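Local coordinates for D-alanyl-D-alanine carboxypeptidase (Enterococcus faecalis V583, PDB 5ZHF), which cleaves the C-terminal D-alanine from peptidoglycan-derived pentapeptides as a zinc-dependent carboxypeptidase linked to vancomycin resistance, at residues A[92-97]-A[147-152]; A[78-83]-A[171-176]; A[41-46]-A[213-218]. One frame throughout, in Å; residues are numbered along the deposited sequence.

Contact 1 of 3, residues A[92-97]-A[147-152]; sequences IVASGY and DINADG. With ZN (zinc ion), chain C.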
# COMPACT_ATOMS: atom_id res chain seq x y z
N ILE A 92 -9.51 7.60 5.81
CA ILE A 92 -10.26 7.34 4.58
C ILE A 92 -9.39 6.46 3.69
O ILE A 92 -8.15 6.51 3.78
CB ILE A 92 -10.62 8.64 3.81
CG1 ILE A 92 -9.34 9.38 3.36
CG2 ILE A 92 -11.48 9.57 4.66
CD1 ILE A 92 -9.62 10.53 2.39
N VAL A 93 -10.04 5.72 2.81
CA VAL A 93 -9.32 4.96 1.78
C VAL A 93 -9.20 5.87 0.57
O VAL A 93 -10.16 6.05 -0.20
CB VAL A 93 -10.02 3.65 1.42
CG1 VAL A 93 -9.24 2.92 0.30
CG2 VAL A 93 -10.20 2.75 2.64
N ALA A 94 -8.03 6.45 0.41
CA ALA A 94 -7.79 7.33 -0.74
C ALA A 94 -7.69 6.52 -2.04
O ALA A 94 -8.08 6.99 -3.11
CB ALA A 94 -6.55 8.17 -0.49
N SER A 95 -7.16 5.29 -1.98
CA SER A 95 -6.98 4.49 -3.17
C SER A 95 -6.87 3.03 -2.79
O SER A 95 -6.04 2.67 -1.94
CB SER A 95 -5.70 4.90 -3.91
OG SER A 95 -5.51 4.10 -5.08
N GLY A 96 -7.68 2.20 -3.43
CA GLY A 96 -7.62 0.74 -3.24
C GLY A 96 -7.15 0.08 -4.54
O GLY A 96 -6.03 0.33 -5.02
N TYR A 97 -8.02 -0.73 -5.11
CA TYR A 97 -7.74 -1.42 -6.34
C TYR A 97 -7.55 -0.44 -7.47
O TYR A 97 -8.28 0.56 -7.57
CB TYR A 97 -8.90 -2.38 -6.69
CG TYR A 97 -8.69 -3.07 -7.99
CD1 TYR A 97 -7.84 -4.17 -8.09
CD2 TYR A 97 -9.31 -2.62 -9.14
CE1 TYR A 97 -7.63 -4.80 -9.30
CE2 TYR A 97 -9.10 -3.25 -10.36
CZ TYR A 97 -8.25 -4.34 -10.42
OH TYR A 97 -8.01 -4.99 -11.63
N ASP A 147 -4.22 2.92 0.12
CA ASP A 147 -3.61 4.16 0.61
C ASP A 147 -4.60 4.78 1.54
O ASP A 147 -5.74 5.02 1.16
CB ASP A 147 -3.28 5.11 -0.53
CG ASP A 147 -2.26 4.55 -1.49
OD1 ASP A 147 -1.38 3.75 -1.07
OD2 ASP A 147 -2.31 4.95 -2.65
N ILE A 148 -4.19 4.97 2.78
CA ILE A 148 -5.07 5.42 3.82
C ILE A 148 -4.60 6.83 4.17
O ILE A 148 -3.44 7.01 4.51
CB ILE A 148 -5.03 4.51 5.06
CG1 ILE A 148 -5.51 3.09 4.68
CG2 ILE A 148 -5.92 5.12 6.16
CD1 ILE A 148 -5.25 2.05 5.77
N ASN A 149 -5.50 7.80 4.05
CA ASN A 149 -5.21 9.17 4.45
C ASN A 149 -6.12 9.57 5.58
O ASN A 149 -7.01 8.83 6.00
CB ASN A 149 -5.38 10.10 3.25
CG ASN A 149 -4.24 10.02 2.27
OD1 ASN A 149 -3.11 9.62 2.61
ND2 ASN A 149 -4.51 10.43 1.04
N ALA A 150 -5.91 10.79 6.08
CA ALA A 150 -6.81 11.35 7.08
C ALA A 150 -8.03 12.01 6.45
O ALA A 150 -7.96 12.47 5.30
CB ALA A 150 -6.06 12.36 7.92
N ASP A 151 -9.14 12.05 7.19
CA ASP A 151 -10.32 12.74 6.71
C ASP A 151 -10.10 14.27 6.62
O ASP A 151 -10.85 14.92 5.92
CB ASP A 151 -11.60 12.36 7.45
CG ASP A 151 -11.76 13.03 8.80
OD1 ASP A 151 -10.81 13.64 9.34
OD2 ASP A 151 -12.88 12.87 9.31
N GLY A 152 -9.08 14.78 7.31
CA GLY A 152 -8.67 16.19 7.21
C GLY A 152 -9.31 17.03 8.30
O GLY A 152 -8.60 17.76 9.03
ZN ZN C . -0.20 2.91 -2.44
O HOH W 1 1.30 4.44 -3.01

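Contact 2 of 3, residues A[78-83]-A[171-176]; sequences QDLFDA and FGFIRR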
# COMPACT_ATOMS: atom_id res chain seq x y z
N GLN A 78 -12.48 -3.09 7.78
CA GLN A 78 -13.56 -2.51 8.60
C GLN A 78 -13.17 -2.50 10.07
O GLN A 78 -13.35 -1.49 10.75
CB GLN A 78 -14.88 -3.27 8.38
CG GLN A 78 -16.07 -2.60 9.06
CD GLN A 78 -16.42 -1.23 8.49
OE1 GLN A 78 -16.65 -1.08 7.28
NE2 GLN A 78 -16.44 -0.20 9.36
N ASP A 79 -12.62 -3.61 10.56
CA ASP A 79 -12.16 -3.65 11.96
C ASP A 79 -11.09 -2.60 12.24
O ASP A 79 -11.10 -1.96 13.31
CB ASP A 79 -11.61 -5.01 12.33
CG ASP A 79 -12.67 -6.09 12.43
OD1 ASP A 79 -13.89 -5.80 12.46
OD2 ASP A 79 -12.25 -7.26 12.46
N LEU A 80 -10.18 -2.42 11.29
CA LEU A 80 -9.12 -1.43 11.42
C LEU A 80 -9.73 -0.00 11.53
O LEU A 80 -9.35 0.76 12.42
CB LEU A 80 -8.16 -1.51 10.26
CG LEU A 80 -6.98 -0.54 10.34
CD1 LEU A 80 -5.71 -1.12 9.77
CD2 LEU A 80 -7.28 0.80 9.67
N PHE A 81 -10.64 0.30 10.62
CA PHE A 81 -11.27 1.63 10.62
C PHE A 81 -12.10 1.87 11.87
O PHE A 81 -12.02 2.96 12.49
CB PHE A 81 -12.09 1.87 9.34
CG PHE A 81 -11.28 2.44 8.20
CD1 PHE A 81 -10.09 1.87 7.82
CD2 PHE A 81 -11.71 3.56 7.52
CE1 PHE A 81 -9.33 2.39 6.78
CE2 PHE A 81 -10.97 4.08 6.47
CZ PHE A 81 -9.77 3.52 6.12
N ASP A 82 -12.85 0.85 12.28
CA ASP A 82 -13.61 0.92 13.53
C ASP A 82 -12.72 1.22 14.73
O ASP A 82 -13.08 2.05 15.58
CB ASP A 82 -14.36 -0.39 13.78
CG ASP A 82 -15.56 -0.60 12.86
OD1 ASP A 82 -15.95 0.30 12.10
OD2 ASP A 82 -16.12 -1.72 12.93
N ALA A 83 -11.56 0.56 14.81
CA ALA A 83 -10.61 0.75 15.92
C ALA A 83 -9.98 2.13 15.90
O ALA A 83 -9.82 2.76 16.96
CB ALA A 83 -9.50 -0.31 15.87
N PHE A 171 -4.71 -5.96 12.70
CA PHE A 171 -5.77 -6.22 11.73
C PHE A 171 -5.26 -6.83 10.44
O PHE A 171 -6.01 -6.97 9.47
CB PHE A 171 -6.53 -4.92 11.46
CG PHE A 171 -6.93 -4.24 12.71
CD1 PHE A 171 -8.07 -4.64 13.38
CD2 PHE A 171 -6.14 -3.25 13.27
CE1 PHE A 171 -8.43 -4.06 14.59
CE2 PHE A 171 -6.50 -2.67 14.47
CZ PHE A 171 -7.66 -3.06 15.12
N GLY A 172 -3.99 -7.23 10.44
CA GLY A 172 -3.42 -7.94 9.31
C GLY A 172 -2.77 -7.06 8.25
O GLY A 172 -2.46 -7.54 7.18
N PHE A 173 -2.60 -5.76 8.52
CA PHE A 173 -2.00 -4.86 7.54
C PHE A 173 -0.62 -4.40 8.00
O PHE A 173 -0.39 -4.15 9.18
CB PHE A 173 -2.88 -3.61 7.35
CG PHE A 173 -4.19 -3.87 6.69
CD1 PHE A 173 -5.27 -4.31 7.43
CD2 PHE A 173 -4.36 -3.66 5.32
CE1 PHE A 173 -6.49 -4.53 6.82
CE2 PHE A 173 -5.58 -3.88 4.70
CZ PHE A 173 -6.65 -4.32 5.46
N ILE A 174 0.30 -4.27 7.05
CA ILE A 174 1.64 -3.76 7.31
C ILE A 174 1.91 -2.45 6.58
O ILE A 174 1.37 -2.18 5.48
CB ILE A 174 2.74 -4.79 6.96
CG1 ILE A 174 2.71 -5.18 5.46
CG2 ILE A 174 2.57 -6.01 7.83
CD1 ILE A 174 3.77 -6.18 5.04
N ARG A 175 2.75 -1.63 7.23
CA ARG A 175 3.32 -0.44 6.63
C ARG A 175 4.34 -0.95 5.62
O ARG A 175 5.45 -1.35 5.97
CB ARG A 175 3.97 0.45 7.69
CG ARG A 175 4.48 1.76 7.16
CD ARG A 175 5.20 2.53 8.24
NE ARG A 175 5.72 3.80 7.76
CZ ARG A 175 6.16 4.78 8.55
NH1 ARG A 175 6.12 4.66 9.87
NH2 ARG A 175 6.62 5.90 8.02
N ARG A 176 3.90 -1.01 4.37
CA ARG A 176 4.59 -1.81 3.36
C ARG A 176 5.97 -1.27 2.99
O ARG A 176 6.87 -2.06 2.64
CB ARG A 176 3.75 -1.85 2.10
CG ARG A 176 4.30 -2.68 0.97
CD ARG A 176 4.46 -4.12 1.37
NE ARG A 176 4.97 -4.92 0.27
CZ ARG A 176 6.26 -5.09 -0.04
NH1 ARG A 176 7.23 -4.44 0.62
NH2 ARG A 176 6.58 -5.91 -1.04

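Contact 3 of 3, residues A[41-46]-A[213-218]; sequences WSLILV and EEYLNT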
# COMPACT_ATOMS: atom_id res chain seq x y z
N TRP A 41 -2.10 -17.29 0.07
CA TRP A 41 -2.68 -16.29 -0.83
C TRP A 41 -2.34 -14.85 -0.40
O TRP A 41 -2.05 -14.04 -1.25
CB TRP A 41 -4.21 -16.45 -0.94
CG TRP A 41 -4.91 -16.09 0.31
CD1 TRP A 41 -5.11 -16.88 1.39
CD2 TRP A 41 -5.50 -14.82 0.62
NE1 TRP A 41 -5.76 -16.20 2.37
CE2 TRP A 41 -6.01 -14.92 1.93
CE3 TRP A 41 -5.61 -13.62 -0.06
CZ2 TRP A 41 -6.67 -13.87 2.57
CZ3 TRP A 41 -6.27 -12.56 0.58
CH2 TRP A 41 -6.76 -12.69 1.87
N SER A 42 -2.32 -14.60 0.90
CA SER A 42 -2.18 -13.22 1.42
C SER A 42 -0.72 -12.78 1.47
O SER A 42 -0.42 -11.63 1.78
CB SER A 42 -2.84 -13.08 2.79
OG SER A 42 -2.22 -13.87 3.79
N LEU A 43 0.18 -13.71 1.17
CA LEU A 43 1.61 -13.43 1.21
C LEU A 43 2.22 -13.26 -0.18
O LEU A 43 3.46 -13.18 -0.30
CB LEU A 43 2.34 -14.54 1.97
CG LEU A 43 2.22 -14.52 3.48
CD1 LEU A 43 2.99 -15.72 4.04
CD2 LEU A 43 2.75 -13.22 4.07
N ILE A 44 1.39 -13.16 -1.22
CA ILE A 44 1.87 -12.93 -2.56
C ILE A 44 2.78 -11.69 -2.66
O ILE A 44 2.47 -10.64 -2.10
CB ILE A 44 0.72 -12.88 -3.59
CG1 ILE A 44 1.30 -12.87 -5.01
CG2 ILE A 44 -0.22 -11.70 -3.34
CD1 ILE A 44 0.26 -13.04 -6.11
N LEU A 45 3.94 -11.87 -3.28
CA LEU A 45 4.90 -10.80 -3.44
C LEU A 45 4.73 -10.12 -4.79
O LEU A 45 4.86 -10.76 -5.84
CB LEU A 45 6.32 -11.36 -3.28
CG LEU A 45 7.45 -10.32 -3.31
CD1 LEU A 45 7.24 -9.25 -2.24
CD2 LEU A 45 8.81 -10.99 -3.12
N VAL A 46 4.44 -8.81 -4.76
CA VAL A 46 4.36 -8.00 -5.97
C VAL A 46 5.30 -6.81 -5.80
O VAL A 46 5.16 -6.02 -4.86
CB VAL A 46 2.92 -7.51 -6.29
CG1 VAL A 46 2.91 -6.55 -7.47
CG2 VAL A 46 2.05 -8.72 -6.59
N GLU A 213 9.61 -8.37 1.84
CA GLU A 213 10.66 -9.09 1.14
C GLU A 213 11.57 -9.88 2.09
O GLU A 213 11.89 -11.05 1.81
CB GLU A 213 11.50 -8.15 0.29
CG GLU A 213 10.84 -7.66 -0.97
CD GLU A 213 9.93 -6.44 -0.80
OE1 GLU A 213 9.74 -5.93 0.35
OE2 GLU A 213 9.40 -5.99 -1.83
N GLU A 214 11.98 -9.24 3.19
CA GLU A 214 12.83 -9.88 4.23
C GLU A 214 12.11 -11.03 4.89
O GLU A 214 12.69 -12.11 5.08
CB GLU A 214 13.20 -8.87 5.32
CG GLU A 214 14.18 -7.81 4.90
CD GLU A 214 14.43 -6.80 6.00
OE1 GLU A 214 13.46 -6.16 6.45
OE2 GLU A 214 15.59 -6.64 6.44
N TYR A 215 10.83 -10.80 5.23
CA TYR A 215 10.02 -11.83 5.86
C TYR A 215 9.94 -13.08 4.99
O TYR A 215 10.14 -14.21 5.47
CB TYR A 215 8.61 -11.31 6.13
CG TYR A 215 7.71 -12.31 6.80
CD1 TYR A 215 7.88 -12.63 8.14
CD2 TYR A 215 6.68 -12.93 6.10
CE1 TYR A 215 7.05 -13.53 8.76
CE2 TYR A 215 5.85 -13.85 6.71
CZ TYR A 215 6.04 -14.13 8.05
OH TYR A 215 5.23 -15.02 8.69
N LEU A 216 9.63 -12.88 3.72
CA LEU A 216 9.50 -13.98 2.77
C LEU A 216 10.83 -14.68 2.54
O LEU A 216 10.87 -15.90 2.50
CB LEU A 216 8.91 -13.52 1.44
CG LEU A 216 7.47 -13.02 1.56
CD1 LEU A 216 7.01 -12.42 0.24
CD2 LEU A 216 6.52 -14.11 2.07
N ASN A 217 11.91 -13.90 2.42
CA ASN A 217 13.26 -14.47 2.25
C ASN A 217 13.63 -15.34 3.46
O ASN A 217 14.09 -16.47 3.29
CB ASN A 217 14.30 -13.35 2.02
CG ASN A 217 15.71 -13.89 1.80
OD1 ASN A 217 15.99 -14.51 0.78
ND2 ASN A 217 16.60 -13.65 2.76
N THR A 218 13.38 -14.84 4.67
CA THR A 218 13.69 -15.57 5.91
C THR A 218 12.89 -16.86 6.07
O THR A 218 13.39 -17.80 6.66
CB THR A 218 13.54 -14.68 7.16
OG1 THR A 218 14.43 -13.57 7.05
CG2 THR A 218 13.86 -15.44 8.45

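Contact 1 of 3, residues A[92-97]-A[147-152]
Ser-95 and Asp-147 stand side by side on one face of an antiparallel strand pair, with Ser-95 CB 3.6 Å from Asp-147 OD2. The first torsion of Asp-147 (chi1 -63°) puts its carboxylate beside the backbone N. OD1 binds the zinc ion at 2.0 Å, while OD2 turns to a salt bridge with Arg-98, whose NE is also hydrogen-bonded to Ser-95 OG. An aspartate suits this place because its short chain presents one oxygen to the metal and leaves the other for an arginine that can hold the carboxylate in place. His-140, His-193 and a water complete the zinc's partners. His-140 and Asp-147 belong to the SxHxxGxAxD signature of the M15 peptidases, and this strand pair forms one margin of their antiparallel sheet, 91-95 being an outermost strand. A classic beta bulge interrupts the pairing, Ala-94 and Ser-95 both facing Asp-147: Ala-94 N donates to Asp-147 O at 2.8 Å, Ser-95 N reaches the same oxygen only weakly, and Asp-147 N returns a straight bond (166°) to Ser-95 O. Val-93 and Ile-148 turn to the other face, where Phe-81 meets both; their branched side chains suit a buried strand position. Farther along, Ile-92 crosses Asp-151 at about a right angle, CG2 lying 3.9 Å from Asp-151 CB. The carboxylate of Asp-151 leads away instead, to His-154 and the backbone N of Ser-155.

Contact 2 of 3, residues A[78-83]-A[171-176]
The ring of Phe-171 lies flat against the backbone of Leu-80: Leu-80 CA sits over the middle of one face, 3.8 Å from the ring centroid and only 11° off the normal, a CH-pi contact. Around the same ring, Asp-79 O comes to 3.6 Å from Phe-171 CE1 and Ala-83 CB to 3.4 Å from Phe-171 CZ, both obliquely. Trp-163 of helix 157-167 also touches this ring. The packing is that of a helix against one side of an alpha+beta domain: helix 74-86 meets the short turn that leads into 173-175, an outermost strand of the four-stranded antiparallel sheet. No hydrogen bond joins the segments; van der Waals packing and the CH-pi contact make up the interface. Residues 79, 80 and 83 share one side of the helix, and the small Ala-83 lets the ring tip come close, while Leu-80 CB packs against CG of the Phe-171 ring. With its CG anti to the backbone N (chi1 -178°), Leu-80 extends past the Phe-171 ring until CD1 lies 4.0 Å from CD1 of Phe-173. That second ring is met obliquely by the leucine and stacks edge-to-face with Tyr-196, so Leu-80 bridges two phenylalanines that lie on one short piece of chain. Between them, Gly-172 has a positive phi (90°), where any CB would press on the carbonyl oxygen of Phe-171; a glycine therefore suits the turn. Gln-78 and Asp-82, one helical turn apart, take no part in the contact and pair through their side chains: Gln-78 NE2 donates to Asp-82 OD1 at 2.8 Å, with Asp-82 OD1 in the Gln-78 amide plane, while the nitrogen approaches from above the Asp-82 carboxylate plane.

Contact 3 of 3, residues A[41-46]-A[213-218]
Leu-43 and Leu-45, two residues of the N-terminal loop, reach toward Leu-216 on helix 212-218, so that the two ends of the modelled chain pack together at the surface of the single domain. Apolar contact carries the interface. Leu-216 is its centre: CG stands beside the backbone N (chi1 -65°), and the two methyls fork over the loop. Leu-216 CD1 touches Leu-45 CB at 3.7 Å, with the two leucines sliding past each other in opposite directions, while Leu-216 CD2 lies 4.2 Å from Leu-43 CB. Leu-43 in turn crosses Tyr-215 at about a right angle, its CD2 4.1 Å from Tyr-215 CE2 and oblique to the ring. The tyrosine is buried between this loop and helix 199-208; its broad ring suits packing against Leu-43, Ala-201 and Ile-205 together. Mixed contacts come next. Leu-216 CD1 also rests 3.7 Å from the carbonyl oxygen of Leu-43, and Leu-45 CD1 lies 3.9 Å from Glu-213 OE2; both are van der Waals contacts, since a methyl carbon is one partner in each. No hydrogen bond crosses between the segments. The chain of Glu-213 bends at its second torsion, which brings its end back toward the loop, and the leucine thus packs beside a charged group whose partners lie outside the pair: Asn-47 and, as a salt bridge, Arg-176. Polar bonds within the helix form the last group. Glu-214 holds Lys-181 by a salt bridge on the side turned from the loop. Its carbonyl oxygen accepts twice from Thr-218, one turn on: the backbone N donates at 2.8 Å and OG1 at 3.0 Å, from opposite faces of the carbonyl plane.

In the fold
The contacts nest along the chain: contact 1 lies inside the loop closed by contact 2, which lies inside that closed by contact 3, joining the two ends. Contacts 1 and 2, with centres about 12 Å apart, bear on opposite outer strands, 91-95 and 173-175, of one antiparallel sheet; helix 74-86 ties them through Phe-81. Contacts 2 and 3, with centres about 18 Å apart, touch through the Arg-176 to Glu-213 salt bridge. Centres of contacts 1 and 3 are about 24 Å apart, on opposite sides of the chain's centre and without touching; contact 2 touches both and lies between them in the nesting.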